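Local coordinates for protein X-PRO dipeptidase (Streptococcus pyogenes M1 GAS, PDB 3O5V) that probably hydrolyses dipeptides with a carboxy-terminal proline as a manganese-dependent enzyme of family M24B, represented here by its creatinase/prolidase N-terminal domain alone, at residues Tyr11-Gly16 / Val47-Ala52; Pro53-Pro58 / Gln67-Pro72; Ala88-Thr93 / Thr115-Gln120; Ala95-Ala100 / Gln120-Thr125. All coordinates share one frame; numbering follows the deposited sequence.

Interaction 1 of 4, residues Tyr11-Gly16 / Val47-Ala52; sequences YLDQKG and VYHDLA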
loop_
_atom_site.group_PDB
_atom_site.type_symbol
_atom_site.label_atom_id
_atom_site.label_comp_id
_atom_site.label_asym_id
_atom_site.label_seq_id
_atom_site.Cartn_x
_atom_site.Cartn_y
_atom_site.Cartn_z
ATOM N N TYR A 11 -8.067 -10.195 -8.334
ATOM C CA TYR A 11 -8.817 -10.393 -7.084
ATOM C C TYR A 11 -9.723 -9.212 -6.762
ATOM O O TYR A 11 -10.916 -9.397 -6.480
ATOM C CB TYR A 11 -7.855 -10.637 -5.923
ATOM C CG TYR A 11 -8.556 -10.871 -4.598
ATOM C CD1 TYR A 11 -9.274 -12.046 -4.363
ATOM C CD2 TYR A 11 -8.500 -9.915 -3.584
ATOM C CE1 TYR A 11 -9.901 -12.275 -3.141
ATOM C CE2 TYR A 11 -9.128 -10.132 -2.361
ATOM C CZ TYR A 11 -9.833 -11.306 -2.152
ATOM O OH TYR A 11 -10.459 -11.520 -0.948
ATOM N N LEU A 12 -9.157 -8.004 -6.798
ATOM C CA LEU A 12 -9.916 -6.774 -6.612
ATOM C C LEU A 12 -11.091 -6.659 -7.590
ATOM O O LEU A 12 -12.205 -6.312 -7.188
ATOM C CB LEU A 12 -8.991 -5.557 -6.740
ATOM C CG LEU A 12 -7.894 -5.431 -5.673
ATOM C CD1 LEU A 12 -6.916 -4.327 -6.064
ATOM C CD2 LEU A 12 -8.494 -5.170 -4.281
ATOM N N ASP A 13 -10.846 -6.967 -8.864
ATOM C CA ASP A 13 -11.905 -6.920 -9.871
ATOM C C ASP A 13 -13.002 -7.936 -9.588
ATOM O O ASP A 13 -14.179 -7.606 -9.703
ATOM C CB ASP A 13 -11.340 -7.098 -11.279
ATOM C CG ASP A 13 -10.682 -5.828 -11.816
ATOM O OD1 ASP A 13 -10.860 -4.733 -11.232
ATOM O OD2 ASP A 13 -9.975 -5.928 -12.842
ATOM N N GLN A 14 -12.616 -9.154 -9.210
ATOM C CA GLN A 14 -13.561 -10.187 -8.777
ATOM C C GLN A 14 -14.384 -9.803 -7.532
ATOM O O GLN A 14 -15.537 -10.249 -7.394
ATOM C CB GLN A 14 -12.827 -11.497 -8.527
ATOM C CG GLN A 14 -12.365 -12.187 -9.812
ATOM C CD GLN A 14 -11.371 -13.313 -9.584
ATOM O OE1 GLN A 14 -10.714 -13.394 -8.545
ATOM N NE2 GLN A 14 -11.244 -14.179 -10.572
ATOM N N LYS A 15 -13.804 -8.989 -6.641
ATOM C CA LYS A 15 -14.496 -8.522 -5.424
ATOM C C LYS A 15 -15.171 -7.169 -5.608
ATOM O O LYS A 15 -15.765 -6.626 -4.659
ATOM C CB LYS A 15 -13.534 -8.459 -4.223
ATOM C CG LYS A 15 -12.768 -9.751 -3.944
ATOM C CD LYS A 15 -13.700 -10.947 -3.710
ATOM C CE LYS A 15 -14.043 -11.119 -2.247
ATOM N NZ LYS A 15 -14.827 -12.373 -2.022
ATOM N N GLY A 16 -15.082 -6.619 -6.818
ATOM C CA GLY A 16 -15.602 -5.283 -7.109
ATOM C C GLY A 16 -15.004 -4.212 -6.218
ATOM O O GLY A 16 -15.701 -3.291 -5.796
ATOM N N VAL A 47 -2.021 -0.856 -4.190
ATOM C CA VAL A 47 -2.280 -1.574 -5.446
ATOM C C VAL A 47 -3.695 -1.267 -5.951
ATOM O O VAL A 47 -4.686 -1.861 -5.506
ATOM C CB VAL A 47 -2.051 -3.108 -5.298
ATOM C CG1 VAL A 47 -2.214 -3.812 -6.636
ATOM C CG2 VAL A 47 -0.671 -3.385 -4.700
ATOM N N TYR A 48 -3.773 -0.306 -6.864
ATOM C CA TYR A 48 -5.022 0.056 -7.543
ATOM C C TYR A 48 -5.456 -1.065 -8.463
ATOM O O TYR A 48 -4.600 -1.757 -9.021
ATOM C CB TYR A 48 -4.795 1.304 -8.384
ATOM C CG TYR A 48 -4.601 2.545 -7.552
ATOM C CD1 TYR A 48 -3.322 2.999 -7.236
ATOM C CD2 TYR A 48 -5.707 3.255 -7.061
ATOM C CE1 TYR A 48 -3.145 4.148 -6.455
ATOM C CE2 TYR A 48 -5.540 4.394 -6.286
ATOM C CZ TYR A 48 -4.262 4.837 -5.996
ATOM O OH TYR A 48 -4.094 5.967 -5.226
ATOM N N HIS A 49 -6.767 -1.257 -8.633
ATOM C CA HIS A 49 -7.232 -2.321 -9.539
ATOM C C HIS A 49 -6.850 -2.012 -11.000
ATOM O O HIS A 49 -6.681 -2.926 -11.807
ATOM C CB HIS A 49 -8.734 -2.614 -9.367
ATOM C CG HIS A 49 -9.639 -1.683 -10.114
ATOM N ND1 HIS A 49 -9.807 -0.359 -9.763
ATOM C CD2 HIS A 49 -10.448 -1.893 -11.180
ATOM C CE1 HIS A 49 -10.673 0.209 -10.589
ATOM N NE2 HIS A 49 -11.072 -0.700 -11.461
ATOM N N ASP A 50 -6.645 -0.733 -11.315
ATOM C CA ASP A 50 -6.396 -0.317 -12.703
ATOM C C ASP A 50 -5.104 0.479 -12.919
ATOM O O ASP A 50 -4.374 0.232 -13.888
ATOM C CB ASP A 50 -7.600 0.455 -13.257
ATOM C CG ASP A 50 -8.054 1.589 -12.342
ATOM O OD1 ASP A 50 -7.552 1.723 -11.187
ATOM O OD2 ASP A 50 -8.938 2.345 -12.771
ATOM N N LEU A 51 -4.808 1.407 -12.017
ATOM C CA LEU A 51 -3.635 2.292 -12.132
ATOM C C LEU A 51 -2.317 1.599 -11.769
ATOM O O LEU A 51 -2.319 0.473 -11.259
ATOM C CB LEU A 51 -3.841 3.505 -11.216
ATOM C CG LEU A 51 -4.696 4.711 -11.651
ATOM C CD1 LEU A 51 -5.599 4.483 -12.878
ATOM C CD2 LEU A 51 -5.493 5.243 -10.452
ATOM N N ALA A 52 -1.194 2.272 -12.017
ATOM C CA ALA A 52 0.100 1.750 -11.561
ATOM C C ALA A 52 0.073 1.604 -10.037
ATOM O O ALA A 52 -0.553 2.410 -9.353
ATOM C CB ALA A 52 1.235 2.677 -11.964
HETATM O O HOH W 1 -8.016 -4.499 -13.470
#

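Interaction 2 of 4, residues Pro53-Pro58 / Gln67-Pro72; sequences PVLFVP and QAISFP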
loop_
_atom_site.group_PDB
_atom_site.type_symbol
_atom_site.label_atom_id
_atom_site.label_comp_id
_atom_site.label_asym_id
_atom_site.label_seq_id
_atom_site.Cartn_x
_atom_site.Cartn_y
_atom_site.Cartn_z
ATOM N N PRO A 53 0.744 0.575 -9.504
ATOM C CA PRO A 53 0.853 0.521 -8.048
ATOM C C PRO A 53 1.821 1.602 -7.550
ATOM O O PRO A 53 2.611 2.145 -8.347
ATOM C CB PRO A 53 1.406 -0.879 -7.795
ATOM C CG PRO A 53 2.223 -1.178 -9.040
ATOM C CD PRO A 53 1.503 -0.508 -10.171
ATOM N N VAL A 54 1.723 1.946 -6.271
ATOM C CA VAL A 54 2.566 2.986 -5.685
ATOM C C VAL A 54 3.135 2.513 -4.356
ATOM O O VAL A 54 2.377 2.128 -3.447
ATOM C CB VAL A 54 1.791 4.303 -5.453
ATOM C CG1 VAL A 54 2.716 5.371 -4.845
ATOM C CG2 VAL A 54 1.186 4.813 -6.756
ATOM N N LEU A 55 4.463 2.558 -4.233
ATOM C CA LEU A 55 5.096 2.278 -2.955
ATOM C C LEU A 55 5.353 3.583 -2.207
ATOM O O LEU A 55 5.948 4.513 -2.762
ATOM C CB LEU A 55 6.408 1.491 -3.117
ATOM C CG LEU A 55 7.049 1.100 -1.772
ATOM C CD1 LEU A 55 6.227 0.048 -1.038
ATOM C CD2 LEU A 55 8.468 0.612 -1.977
ATOM N N PHE A 56 4.910 3.628 -0.954
ATOM C CA PHE A 56 5.116 4.789 -0.069
ATOM C C PHE A 56 6.038 4.402 1.089
ATOM O O PHE A 56 5.723 3.472 1.842
ATOM C CB PHE A 56 3.761 5.286 0.481
ATOM C CG PHE A 56 3.881 6.520 1.342
ATOM C CD1 PHE A 56 4.033 7.774 0.757
ATOM C CD2 PHE A 56 3.849 6.426 2.735
ATOM C CE1 PHE A 56 4.180 8.941 1.552
ATOM C CE2 PHE A 56 3.975 7.579 3.539
ATOM C CZ PHE A 56 4.148 8.838 2.936
ATOM N N VAL A 57 7.166 5.108 1.233
ATOM C CA VAL A 57 8.198 4.762 2.217
ATOM C C VAL A 57 8.782 6.001 2.924
ATOM O O VAL A 57 8.632 7.117 2.440
ATOM C CB VAL A 57 9.388 3.969 1.542
ATOM C CG1 VAL A 57 8.943 2.568 1.112
ATOM C CG2 VAL A 57 9.966 4.739 0.333
ATOM N N PRO A 58 9.478 5.802 4.064
ATOM C CA PRO A 58 10.304 6.912 4.557
ATOM C C PRO A 58 11.332 7.332 3.509
ATOM O O PRO A 58 11.856 6.475 2.778
ATOM C CB PRO A 58 11.029 6.309 5.757
ATOM C CG PRO A 58 10.233 5.083 6.139
ATOM C CD PRO A 58 9.628 4.585 4.876
ATOM N N GLN A 67 15.976 0.572 -6.376
ATOM C CA GLN A 67 16.886 -0.400 -6.987
ATOM C C GLN A 67 16.171 -1.689 -7.396
ATOM O O GLN A 67 16.579 -2.357 -8.351
ATOM C CB GLN A 67 18.043 -0.731 -6.037
ATOM C CG GLN A 67 19.107 0.358 -5.930
ATOM C CD GLN A 67 19.775 0.660 -7.260
ATOM O OE1 GLN A 67 19.958 -0.226 -8.101
ATOM N NE2 GLN A 67 20.144 1.915 -7.457
ATOM N N ALA A 68 15.108 -2.037 -6.663
ATOM C CA ALA A 68 14.349 -3.263 -6.895
ATOM C C ALA A 68 12.979 -3.032 -7.556
ATOM O O ALA A 68 12.426 -3.946 -8.182
ATOM C CB ALA A 68 14.163 -4.019 -5.573
ATOM N N ILE A 69 12.442 -1.821 -7.399
ATOM C CA ILE A 69 11.073 -1.480 -7.807
ATOM C C ILE A 69 11.108 -0.502 -8.983
ATOM O O ILE A 69 11.734 0.557 -8.863
ATOM C CB ILE A 69 10.313 -0.781 -6.636
ATOM C CG1 ILE A 69 10.312 -1.648 -5.372
ATOM C CG2 ILE A 69 8.891 -0.418 -7.038
ATOM C CD1 ILE A 69 9.921 -3.072 -5.626
ATOM N N SER A 70 10.418 -0.831 -10.082
ATOM C CA SER A 70 10.354 0.048 -11.264
ATOM C C SER A 70 9.089 0.914 -11.325
ATOM O O SER A 70 9.046 1.909 -12.061
ATOM C CB SER A 70 10.524 -0.748 -12.568
ATOM O OG SER A 70 9.421 -1.603 -12.810
ATOM N N PHE A 71 8.056 0.533 -10.567
ATOM C CA PHE A 71 6.846 1.362 -10.480
ATOM C C PHE A 71 7.037 2.539 -9.496
ATOM O O PHE A 71 8.066 2.605 -8.818
ATOM C CB PHE A 71 5.596 0.532 -10.158
ATOM C CG PHE A 71 5.653 -0.247 -8.861
ATOM C CD1 PHE A 71 5.377 0.367 -7.644
ATOM C CD2 PHE A 71 5.891 -1.633 -8.881
ATOM C CE1 PHE A 71 5.378 -0.373 -6.448
ATOM C CE2 PHE A 71 5.891 -2.381 -7.699
ATOM C CZ PHE A 71 5.637 -1.749 -6.479
ATOM N N PRO A 72 6.063 3.477 -9.429
ATOM C CA PRO A 72 6.295 4.691 -8.631
ATOM C C PRO A 72 6.615 4.446 -7.143
ATOM O O PRO A 72 5.936 3.657 -6.459
ATOM C CB PRO A 72 4.983 5.463 -8.772
ATOM C CG PRO A 72 4.434 5.032 -10.088
ATOM C CD PRO A 72 4.860 3.595 -10.279
#

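Interaction 3 of 4, residues Ala88-Thr93 / Thr115-Gln120; sequences AVLPNT and TIFSGQ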
loop_
_atom_site.group_PDB
_atom_site.type_symbol
_atom_site.label_atom_id
_atom_site.label_comp_id
_atom_site.label_asym_id
_atom_site.label_seq_id
_atom_site.Cartn_x
_atom_site.Cartn_y
_atom_site.Cartn_z
ATOM N N ALA A 88 -1.123 13.898 -1.164
ATOM C CA ALA A 88 -0.474 14.733 -2.181
ATOM C C ALA A 88 0.094 13.932 -3.357
ATOM O O ALA A 88 0.043 14.401 -4.504
ATOM C CB ALA A 88 0.621 15.606 -1.546
ATOM N N VAL A 89 0.608 12.723 -3.093
ATOM C CA VAL A 89 1.335 11.956 -4.128
ATOM C C VAL A 89 0.518 10.913 -4.911
ATOM O O VAL A 89 0.881 10.564 -6.037
ATOM C CB VAL A 89 2.640 11.278 -3.587
ATOM C CG1 VAL A 89 3.537 12.301 -2.917
ATOM C CG2 VAL A 89 2.324 10.097 -2.637
ATOM N N LEU A 90 -0.554 10.403 -4.312
ATOM C CA LEU A 90 -1.352 9.348 -4.942
ATOM C C LEU A 90 -2.227 9.913 -6.073
ATOM O O LEU A 90 -2.682 11.055 -5.982
ATOM C CB LEU A 90 -2.236 8.652 -3.913
ATOM C CG LEU A 90 -1.610 7.675 -2.910
ATOM C CD1 LEU A 90 -2.716 6.959 -2.204
ATOM C CD2 LEU A 90 -0.735 6.655 -3.590
ATOM N N PRO A 91 -2.471 9.111 -7.130
ATOM C CA PRO A 91 -3.291 9.608 -8.256
ATOM C C PRO A 91 -4.770 9.770 -7.909
ATOM O O PRO A 91 -5.467 10.571 -8.532
ATOM C CB PRO A 91 -3.123 8.522 -9.326
ATOM C CG PRO A 91 -2.696 7.274 -8.555
ATOM C CD PRO A 91 -1.888 7.777 -7.401
ATOM N N ASN A 92 -5.236 9.022 -6.912
ATOM C CA ASN A 92 -6.659 8.864 -6.653
ATOM C C ASN A 92 -6.900 8.357 -5.232
ATOM O O ASN A 92 -6.230 7.431 -4.791
ATOM C CB ASN A 92 -7.237 7.858 -7.665
ATOM C CG ASN A 92 -8.732 7.716 -7.566
ATOM O OD1 ASN A 92 -9.475 8.286 -8.368
ATOM N ND2 ASN A 92 -9.192 6.947 -6.598
ATOM N N THR A 93 -7.853 8.957 -4.521
ATOM C CA THR A 93 -8.239 8.456 -3.193
ATOM C C THR A 93 -9.744 8.154 -3.102
ATOM O O THR A 93 -10.307 8.059 -2.012
ATOM C CB THR A 93 -7.792 9.420 -2.060
ATOM O OG1 THR A 93 -8.420 10.689 -2.245
ATOM C CG2 THR A 93 -6.276 9.612 -2.063
ATOM N N THR A 115 -8.531 9.057 7.214
ATOM C CA THR A 115 -8.536 10.503 7.002
ATOM C C THR A 115 -8.297 10.841 5.530
ATOM O O THR A 115 -8.528 11.977 5.116
ATOM C CB THR A 115 -7.505 11.265 7.867
ATOM O OG1 THR A 115 -6.161 10.998 7.402
ATOM C CG2 THR A 115 -7.656 10.920 9.346
ATOM N N ILE A 116 -7.839 9.852 4.757
ATOM C CA ILE A 116 -7.539 10.002 3.324
ATOM C C ILE A 116 -8.592 9.326 2.460
ATOM O O ILE A 116 -9.026 9.890 1.451
ATOM C CB ILE A 116 -6.142 9.388 2.969
ATOM C CG1 ILE A 116 -5.030 10.106 3.716
ATOM C CG2 ILE A 116 -5.876 9.412 1.452
ATOM C CD1 ILE A 116 -3.737 9.329 3.751
ATOM N N PHE A 117 -8.972 8.104 2.834
ATOM C CA PHE A 117 -9.906 7.303 2.060
ATOM C C PHE A 117 -11.225 7.209 2.812
ATOM O O PHE A 117 -11.272 6.762 3.967
ATOM C CB PHE A 117 -9.357 5.888 1.831
ATOM C CG PHE A 117 -8.048 5.850 1.088
ATOM C CD1 PHE A 117 -8.027 5.796 -0.306
ATOM C CD2 PHE A 117 -6.836 5.861 1.785
ATOM C CE1 PHE A 117 -6.817 5.758 -1.002
ATOM C CE2 PHE A 117 -5.611 5.832 1.098
ATOM C CZ PHE A 117 -5.608 5.780 -0.298
ATOM N N SER A 118 -12.300 7.612 2.154
ATOM C CA SER A 118 -13.599 7.588 2.796
ATOM C C SER A 118 -14.347 6.297 2.479
ATOM O O SER A 118 -15.423 6.060 3.022
ATOM C CB SER A 118 -14.412 8.840 2.422
ATOM O OG SER A 118 -14.644 8.867 1.029
ATOM N N GLY A 119 -13.752 5.443 1.643
ATOM C CA GLY A 119 -14.371 4.169 1.265
ATOM C C GLY A 119 -14.483 3.121 2.362
ATOM O O GLY A 119 -13.980 3.305 3.475
ATOM N N GLN A 120 -15.146 2.016 2.034
ATOM C CA GLN A 120 -15.322 0.888 2.938
ATOM C C GLN A 120 -14.090 -0.011 2.945
ATOM O O GLN A 120 -13.656 -0.465 1.885
ATOM C CB GLN A 120 -16.518 0.054 2.473
ATOM C CG GLN A 120 -17.174 -0.739 3.564
ATOM C CD GLN A 120 -17.854 0.169 4.577
ATOM O OE1 GLN A 120 -17.831 -0.098 5.775
ATOM N NE2 GLN A 120 -18.447 1.269 4.095
HETATM O O HOH W 2 -11.721 6.124 -0.495
HETATM O O HOH W 3 -11.674 9.422 -0.125
#

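Interaction 4 of 4, residues Ala95-Ala100 / Gln120-Thr125; sequences AKTIYA and QFNNLT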
loop_
_atom_site.group_PDB
_atom_site.type_symbol
_atom_site.label_atom_id
_atom_site.label_comp_id
_atom_site.label_asym_id
_atom_site.label_seq_id
_atom_site.Cartn_x
_atom_site.Cartn_y
_atom_site.Cartn_z
ATOM N N ALA A 95 -11.578 5.423 -4.115
ATOM C CA ALA A 95 -12.048 4.034 -4.041
ATOM C C ALA A 95 -13.238 3.871 -3.091
ATOM O O ALA A 95 -13.222 4.377 -1.967
ATOM C CB ALA A 95 -10.911 3.092 -3.631
ATOM N N LYS A 96 -14.269 3.177 -3.558
ATOM C CA LYS A 96 -15.456 2.918 -2.741
ATOM C C LYS A 96 -15.259 1.720 -1.830
ATOM O O LYS A 96 -15.810 1.664 -0.724
ATOM C CB LYS A 96 -16.694 2.749 -3.632
ATOM C CG LYS A 96 -17.287 4.101 -4.049
ATOM C CD LYS A 96 -18.223 4.016 -5.250
ATOM C CE LYS A 96 -18.991 5.336 -5.400
ATOM N NZ LYS A 96 -19.070 5.810 -6.817
ATOM N N THR A 97 -14.470 0.759 -2.303
ATOM C CA THR A 97 -14.206 -0.457 -1.559
ATOM C C THR A 97 -12.699 -0.670 -1.537
ATOM O O THR A 97 -12.063 -0.684 -2.590
ATOM C CB THR A 97 -14.890 -1.677 -2.208
ATOM O OG1 THR A 97 -16.285 -1.398 -2.421
ATOM C CG2 THR A 97 -14.759 -2.881 -1.316
ATOM N N ILE A 98 -12.152 -0.805 -0.328
ATOM C CA ILE A 98 -10.710 -0.950 -0.104
ATOM C C ILE A 98 -10.418 -2.238 0.667
ATOM O O ILE A 98 -11.150 -2.607 1.588
ATOM C CB ILE A 98 -10.134 0.284 0.632
ATOM C CG1 ILE A 98 -10.391 1.545 -0.190
ATOM C CG2 ILE A 98 -8.632 0.145 0.918
ATOM C CD1 ILE A 98 -10.197 2.809 0.592
ATOM N N TYR A 99 -9.367 -2.943 0.261
ATOM C CA TYR A 99 -8.861 -4.061 1.037
ATOM C C TYR A 99 -7.571 -3.694 1.779
ATOM O O TYR A 99 -6.706 -3.033 1.211
ATOM C CB TYR A 99 -8.645 -5.264 0.128
ATOM C CG TYR A 99 -9.916 -6.052 -0.088
ATOM C CD1 TYR A 99 -10.134 -7.247 0.596
ATOM C CD2 TYR A 99 -10.908 -5.593 -0.957
ATOM C CE1 TYR A 99 -11.298 -7.975 0.418
ATOM C CE2 TYR A 99 -12.093 -6.318 -1.142
ATOM C CZ TYR A 99 -12.274 -7.504 -0.451
ATOM O OH TYR A 99 -13.431 -8.228 -0.619
ATOM N N ALA A 100 -7.453 -4.108 3.044
ATOM C CA ALA A 100 -6.220 -3.894 3.818
ATOM C C ALA A 100 -5.930 -5.077 4.747
ATOM O O ALA A 100 -6.809 -5.899 4.988
ATOM C CB ALA A 100 -6.288 -2.566 4.609
ATOM N N GLN A 120 -15.146 2.016 2.034
ATOM C CA GLN A 120 -15.322 0.888 2.938
ATOM C C GLN A 120 -14.090 -0.011 2.945
ATOM O O GLN A 120 -13.656 -0.465 1.885
ATOM C CB GLN A 120 -16.518 0.054 2.473
ATOM C CG GLN A 120 -17.174 -0.739 3.564
ATOM C CD GLN A 120 -17.854 0.169 4.577
ATOM O OE1 GLN A 120 -17.831 -0.098 5.775
ATOM N NE2 GLN A 120 -18.447 1.269 4.095
ATOM N N PHE A 121 -13.566 -0.303 4.135
ATOM C CA PHE A 121 -12.406 -1.188 4.280
ATOM C C PHE A 121 -12.803 -2.631 4.561
ATOM O O PHE A 121 -13.668 -2.895 5.413
ATOM C CB PHE A 121 -11.469 -0.688 5.384
ATOM C CG PHE A 121 -10.611 0.473 4.972
ATOM C CD1 PHE A 121 -9.232 0.323 4.841
ATOM C CD2 PHE A 121 -11.176 1.721 4.725
ATOM C CE1 PHE A 121 -8.431 1.399 4.468
ATOM C CE2 PHE A 121 -10.383 2.803 4.345
ATOM C CZ PHE A 121 -9.006 2.634 4.211
ATOM N N ASN A 122 -12.157 -3.544 3.836
ATOM C CA ASN A 122 -12.361 -4.989 3.972
ATOM C C ASN A 122 -11.034 -5.686 4.264
ATOM O O ASN A 122 -9.971 -5.160 3.931
ATOM C CB ASN A 122 -12.964 -5.577 2.690
ATOM C CG ASN A 122 -14.386 -5.106 2.432
ATOM O OD1 ASN A 122 -14.865 -5.140 1.295
ATOM N ND2 ASN A 122 -15.071 -4.673 3.487
ATOM N N ASN A 123 -11.100 -6.869 4.876
ATOM C CA ASN A 123 -9.909 -7.632 5.273
ATOM C C ASN A 123 -9.229 -8.405 4.124
ATOM O O ASN A 123 -9.846 -9.251 3.484
ATOM C CB ASN A 123 -10.270 -8.595 6.416
ATOM C CG ASN A 123 -9.051 -9.205 7.104
ATOM O OD1 ASN A 123 -9.189 -10.133 7.910
ATOM N ND2 ASN A 123 -7.873 -8.693 6.814
ATOM N N LEU A 124 -7.949 -8.108 3.903
ATOM C CA LEU A 124 -7.114 -8.758 2.885
ATOM C C LEU A 124 -6.431 -10.036 3.351
ATOM O O LEU A 124 -5.845 -10.764 2.542
ATOM C CB LEU A 124 -5.984 -7.823 2.475
ATOM C CG LEU A 124 -5.914 -7.189 1.098
ATOM C CD1 LEU A 124 -4.652 -6.309 1.035
ATOM C CD2 LEU A 124 -5.966 -8.215 -0.036
ATOM N N THR A 125 -6.456 -10.304 4.650
ATOM C CA THR A 125 -5.633 -11.390 5.174
ATOM C C THR A 125 -6.024 -12.791 4.641
ATOM O O THR A 125 -5.133 -13.610 4.432
ATOM C CB THR A 125 -5.409 -11.304 6.723
ATOM O OG1 THR A 125 -6.667 -11.380 7.407
ATOM C CG2 THR A 125 -4.687 -9.968 7.083
HETATM O O HOH W 4 -15.828 -6.623 -1.602
#

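Interaction 1 of 4, residues Tyr11-Gly16 / Val47-Ala52
L12, on the last turn of helix 3-14, reaches across to the backbone of the chain where strand 44-48 ends, and its CD1 methyl rests against the carbonyl of V47, 3.4 Å from V47 O. Higher on the same side chain, L12 CB meets H49 CB at 4.0 Å, so the leucine spans the strand end and the first residue of the following turn. Its CG lies anti to the carbonyl carbon (chi1 -64°) and the chain is extended beyond, which carries CD1 to the V47 carbonyl. Next to this apolar seam, the D13 carboxylate comes to the edge of the H49 imidazole, the two planes 78° apart; the modelled separation there is too short to interpret. The firmer polar link runs through one water, which donates to D13 OD2 at 2.5 Å and to H49 O at 2.6 Å. A second shell sets these groups in place. V47 is packed by L5, I8 and R9 of the helix and pairs through its backbone with A20, while H49 pairs with E18, whose carbonyl also takes a weak bond from H49 ND1. The helix itself closes in a Schellman motif at G16, whose phi is positive (57°), with two bonds back into the last turn. The contact thus joins the C-terminal end of helix 3-14 to the end of strand 44-48 and the turn that follows, buried and apolar at L12 and V47 but wet at D13. With no direct hydrogen bond across it, packing and a shared water do the holding.

Interaction 2 of 4, residues Pro53-Pro58 / Gln67-Pro72
P53 and F71 meet nearly at right angles, the proline ring pointing its CG at the flat of the phenyl. P53 CG lies 3.7 Å from the centroid of the F71 ring and 17° off its normal, a CH-pi contact displaced toward the rim. On the opposite face sits I69 CG2, at least in one of the two conformers modelled for that isoleucine, so in that conformer the ring has an aliphatic group over each face. F71 CG lies between its own backbone N and carbonyl carbon (chi1 59°), a crowded position that turns the ring back onto the strand. There its edge faces L55: the amide N of L55 lies near the ring plane, and L55 CB approaches F71 CE1 at 4.0 Å. The single hydrogen bond of the contact comes just beyond, from L55 N to P72 O at 2.9 Å, and is nearly straight at 166°. V54 CA adds a longer C-H...O approach of 3.5 Å to P72 O. In the beta-alpha-beta unit of strand 54-58, helix 62-68 and strand 73-76, this bond starts the pairing that L55 continues with F74, while L5 of helix 3-14 packs on both P53 and F71. P53 O is different: it is buried with no hydrogen-bond partner in the model, with carbons close by, P72 CD at 3.3 Å among them. The proline after F71 offers no N-H, so this carbonyl probably pays some desolvation cost for the close apolar fit.

Interaction 3 of 4, residues Ala88-Thr93 / Thr115-Gln120
F117 pushes the rim of its ring between L90 and T93, with CZ 3.7 Å from L90 CD1, a methyl that approaches the edge close to the ring plane. T93 touches the neighbouring rim, its CB 3.9 Å from F117 CE1. Beside the ring, T93 CG2 meets I116 CG2 at 3.5 Å, and that same isoleucine methyl also overhangs one face of the phenyl, so T93, I116 and F117 interlock. The threonine is turned so that CG2 lies anti to its carbonyl carbon, facing I116, while OG1 takes the other branch and pairs with K87 of helix 82-89. No direct hydrogen bond crosses the contact; water does the polar work. T93 O accepts from two waters: one, at 2.8 Å from T93 O, takes the amide proton of G119 at 3.0 Å from G119 N and lies in the plane of the F117 ring at its edge. The other, 2.7 Å from T93 O, accepts from S118 N and lies within reach of I116 O, though these waters have more acceptors nearby than protons to give. Toward the interior the setting turns apolar, since F117 packs on L19, I21 and F46 of the sheet and L90 on F46 and Y48. I116 in turn touches W83 and I86. Two connections are thereby tied together, one from helix 82-89 toward strand 97-100 and one from helix 107-114 into strand 120-123, a layered alpha/beta arrangement in which helices and their exits cover the sheet of a creatinase/prolidase N-terminal domain.

Interaction 4 of 4, residues Ala95-Ala100 / Gln120-Thr125
N122 N donates to I98 O at 2.6 Å, the shortest rung of a five-bond backbone ladder. On its two sides I98 N reaches Q120 O at 2.7 Å and A100 N reaches N122 O at 2.9 Å, all three nearly along the C=O axis. The outer rungs, Q120 N to K96 O and L124 N to A100 O, approach from above the acceptor's carbonyl plane. Donors thus alternate between the strands, as parallel pairing demands, and C-H...O approaches such as F121 CA to I98 O fill the gaps. The two strands are the first and last elements of a beta-alpha-beta unit whose crossover is helix 107-114; strand 120-123 is outermost in the sheet, and E18, just ahead of the neighbouring strand 19-22, binds T97 N through its carboxylate. Side chains then sort to the two faces. On one, N122 CB sits over the centre of the Y99 ring, 3.7 Å from its centroid and 11° off the normal. A water bonds to Y99 OH at 3.0 Å and, weakly and in the N122 conformer described, to N122 OD1. On the other face I98 and F121 run side by side: CG anti to the carbonyl carbon (F121 chi1 -77°) lays the phenyl beside I98, whose CG2 covers it off centre, while A100 CB meets its edge and F110 stands edge-to-face to it. Past the strand, L124 CG packs against Y99 CB at 3.5 Å.

Overall arrangement
Three of the contacts include strands of one mixed sheet, and interaction 3 packs on it. Interactions 1 and 2 are the buried ones: the first sets a helix end against a strand end, the second seats the return from helix 62-68, and A52 touches P72 between them. Interactions 3 and 4 are partly buried and share Q120, with F117 CB packed 3.4 Å from I98 CD1. Strand pairing makes interaction 4 rich in backbone hydrogen bonds; interaction 2 has one, and interactions 1 and 3 rely on water across apolar packing. Y48 OH, probably bonded to N92 O, links interactions 1 and 3. Interactions 2 and 4 lie furthest apart, about 21 Å between centres.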